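Local structure of cytolethal distending toxin protein B (Haemophilus ducreyi, 1SR4) at residues B[92-95]-B[96-99]. The protein probably acts as the catalytic, DNase I-like subunit of a three-protein bacterial genotoxin that damages host DNA and disturbs the cell cycle. Sequence-based numbering, arbitrary orientation.
Sequences GANR and VNLA
The side-chain amides of Asn94 and Asn97 meet at an angle, their planes 47° apart, and neither lies flat on the other. Asn97 ND2 gives a hydrogen bond of 2.9 Å to Asn94 OD1, reaching that oxygen from above the carbonyl plane rather than along a lone pair. The bond is bent, with 140° at the hydrogen. Asn94 supplies its share by turning CG anti to its own backbone N (chi1 -167°), which brings OD1 round to Asn97 although its CB sets off in the other direction. Both ends of the Asn97 amide have further work: ND2 also donates to Gly46 O, while OD1 accepts from the backbone N of Asp90, so that three hydrogen bonds, one of them to Asn94, fix the rotation of this buried amide. From Arg95 to Asn97 the chain makes an inverse gamma turn centred on Val96, closed by a weak hydrogen bond of 2.9 Å from Asn97 N to Arg95 O. The tight bend redirects the loop that follows strand 81-87 into strand 98-102, in the larger of the two sheets of the DNase I-like fold. The Asp90 carboxylate accepts from Ala93 N through OD1 and from Arg95 N and Val96 N through OD2. Val96 CG2 sits obliquely against the Arg95 guanidinium, 3.9 Å from NH1. The Arg95 chain is stretched out from CG to NE, and its NH2 is hydrogen-bonded to Val12 O of the neighbouring cytolethal distending toxin protein C chain, where Tyr9 also packs on Val96.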
ATOM      1  N   GLY B  92      16.057 -19.413   9.085  1.00 17.07           N
ATOM      2  CA  GLY B  92      17.408 -19.099   8.658  1.00 15.91           C
ATOM      3  C   GLY B  92      17.732 -17.616   8.606  1.00 17.50           C
ATOM      4  O   GLY B  92      18.743 -17.181   9.167  1.00 18.29           O
ATOM      5  N   ALA B  93      16.891 -16.826   7.940  1.00 15.67           N
ATOM      6  CA  ALA B  93      17.137 -15.383   7.813  1.00 14.99           C
ATOM      7  C   ALA B  93      15.976 -14.510   8.290  1.00 14.53           C
ATOM      8  O   ALA B  93      16.036 -13.279   8.218  1.00 15.15           O
ATOM      9  CB  ALA B  93      17.454 -15.046   6.364  1.00 14.53           C
ATOM     10  N   ASN B  94      14.914 -15.145   8.760  1.00 13.70           N
ATOM     11  CA  ASN B  94      13.746 -14.434   9.256  1.00 14.21           C
ATOM     12  C   ASN B  94      13.126 -13.443   8.270  1.00 14.91           C
ATOM     13  O   ASN B  94      12.675 -12.363   8.661  1.00 15.94           O
ATOM     14  CB  ASN B  94      14.088 -13.708  10.564  1.00 16.33           C
ATOM     15  CG  ASN B  94      12.845 -13.226  11.294  1.00 18.48           C
ATOM     16  OD1 ASN B  94      11.796 -13.877  11.242  1.00 16.40           O
ATOM     17  ND2 ASN B  94      12.952 -12.091  11.970  1.00 18.45           N
ATOM     18  N   ARG B  95      13.120 -13.770   6.986  1.00 12.96           N
ATOM     19  CA  ARG B  95      12.475 -12.857   6.068  1.00 14.12           C
ATOM     20  C   ARG B  95      11.341 -13.519   5.268  1.00 13.13           C
ATOM     21  O   ARG B  95      10.293 -12.904   5.056  1.00 13.17           O
ATOM     22  CB  ARG B  95      13.503 -12.155   5.154  1.00 15.75           C
ATOM     23  CG  ARG B  95      14.283 -13.006   4.185  1.00 14.95           C
ATOM     24  CD  ARG B  95      15.331 -12.129   3.483  1.00 12.50           C
ATOM     25  NE  ARG B  95      16.150 -12.909   2.552  1.00 13.74           N
ATOM     26  CZ  ARG B  95      15.740 -13.324   1.358  1.00 14.35           C
ATOM     27  NH1 ARG B  95      14.514 -13.035   0.927  1.00 13.99           N
ATOM     28  NH2 ARG B  95      16.552 -14.041   0.596  1.00 13.05           N
ATOM     29  N   VAL B  96      11.505 -14.777   4.873  1.00 10.40           N
ATOM     30  CA  VAL B  96      10.455 -15.419   4.108  1.00 11.79           C
ATOM     31  C   VAL B  96       9.392 -16.039   5.027  1.00 13.73           C
ATOM     32  O   VAL B  96       9.275 -17.263   5.150  1.00 14.73           O
ATOM     33  CB  VAL B  96      11.053 -16.449   3.129  1.00 11.54           C
ATOM     34  CG1 VAL B  96       9.945 -17.052   2.261  1.00 10.05           C
ATOM     35  CG2 VAL B  96      12.086 -15.744   2.223  1.00  9.30           C
ATOM     36  N   ASN B  97       8.615 -15.157   5.659  1.00 12.93           N
ATOM     37  CA  ASN B  97       7.563 -15.539   6.598  1.00 12.47           C
ATOM     38  C   ASN B  97       6.166 -15.180   6.077  1.00 12.40           C
ATOM     39  O   ASN B  97       6.021 -14.280   5.244  1.00 11.47           O
ATOM     40  CB  ASN B  97       7.791 -14.832   7.943  1.00 12.94           C
ATOM     41  CG  ASN B  97       9.136 -15.180   8.562  1.00 12.29           C
ATOM     42  OD1 ASN B  97       9.543 -16.334   8.541  1.00 11.78           O
ATOM     43  ND2 ASN B  97       9.828 -14.184   9.114  1.00 11.43           N
ATOM     44  N   LEU B  98       5.143 -15.877   6.570  1.00 11.23           N
ATOM     45  CA  LEU B  98       3.770 -15.604   6.143  1.00 10.41           C
ATOM     46  C   LEU B  98       2.979 -15.009   7.298  1.00 11.37           C
ATOM     47  O   LEU B  98       3.215 -15.337   8.468  1.00  9.95           O
ATOM     48  CB  LEU B  98       3.073 -16.891   5.679  1.00 10.44           C
ATOM     49  CG  LEU B  98       3.626 -17.582   4.424  1.00 11.81           C
ATOM     50  CD1 LEU B  98       2.964 -18.947   4.256  1.00  9.16           C
ATOM     51  CD2 LEU B  98       3.389 -16.706   3.203  1.00  9.31           C
ATOM     52  N   ALA B  99       2.027 -14.145   6.965  1.00 10.99           N
ATOM     53  CA  ALA B  99       1.189 -13.515   7.974  1.00 10.47           C
ATOM     54  C   ALA B  99      -0.185 -13.222   7.404  1.00 12.13           C
ATOM     55  O   ALA B  99      -0.359 -13.088   6.182  1.00 10.07           O
ATOM     56  CB  ALA B  99       1.821 -12.208   8.447  1.00 11.16           C
TER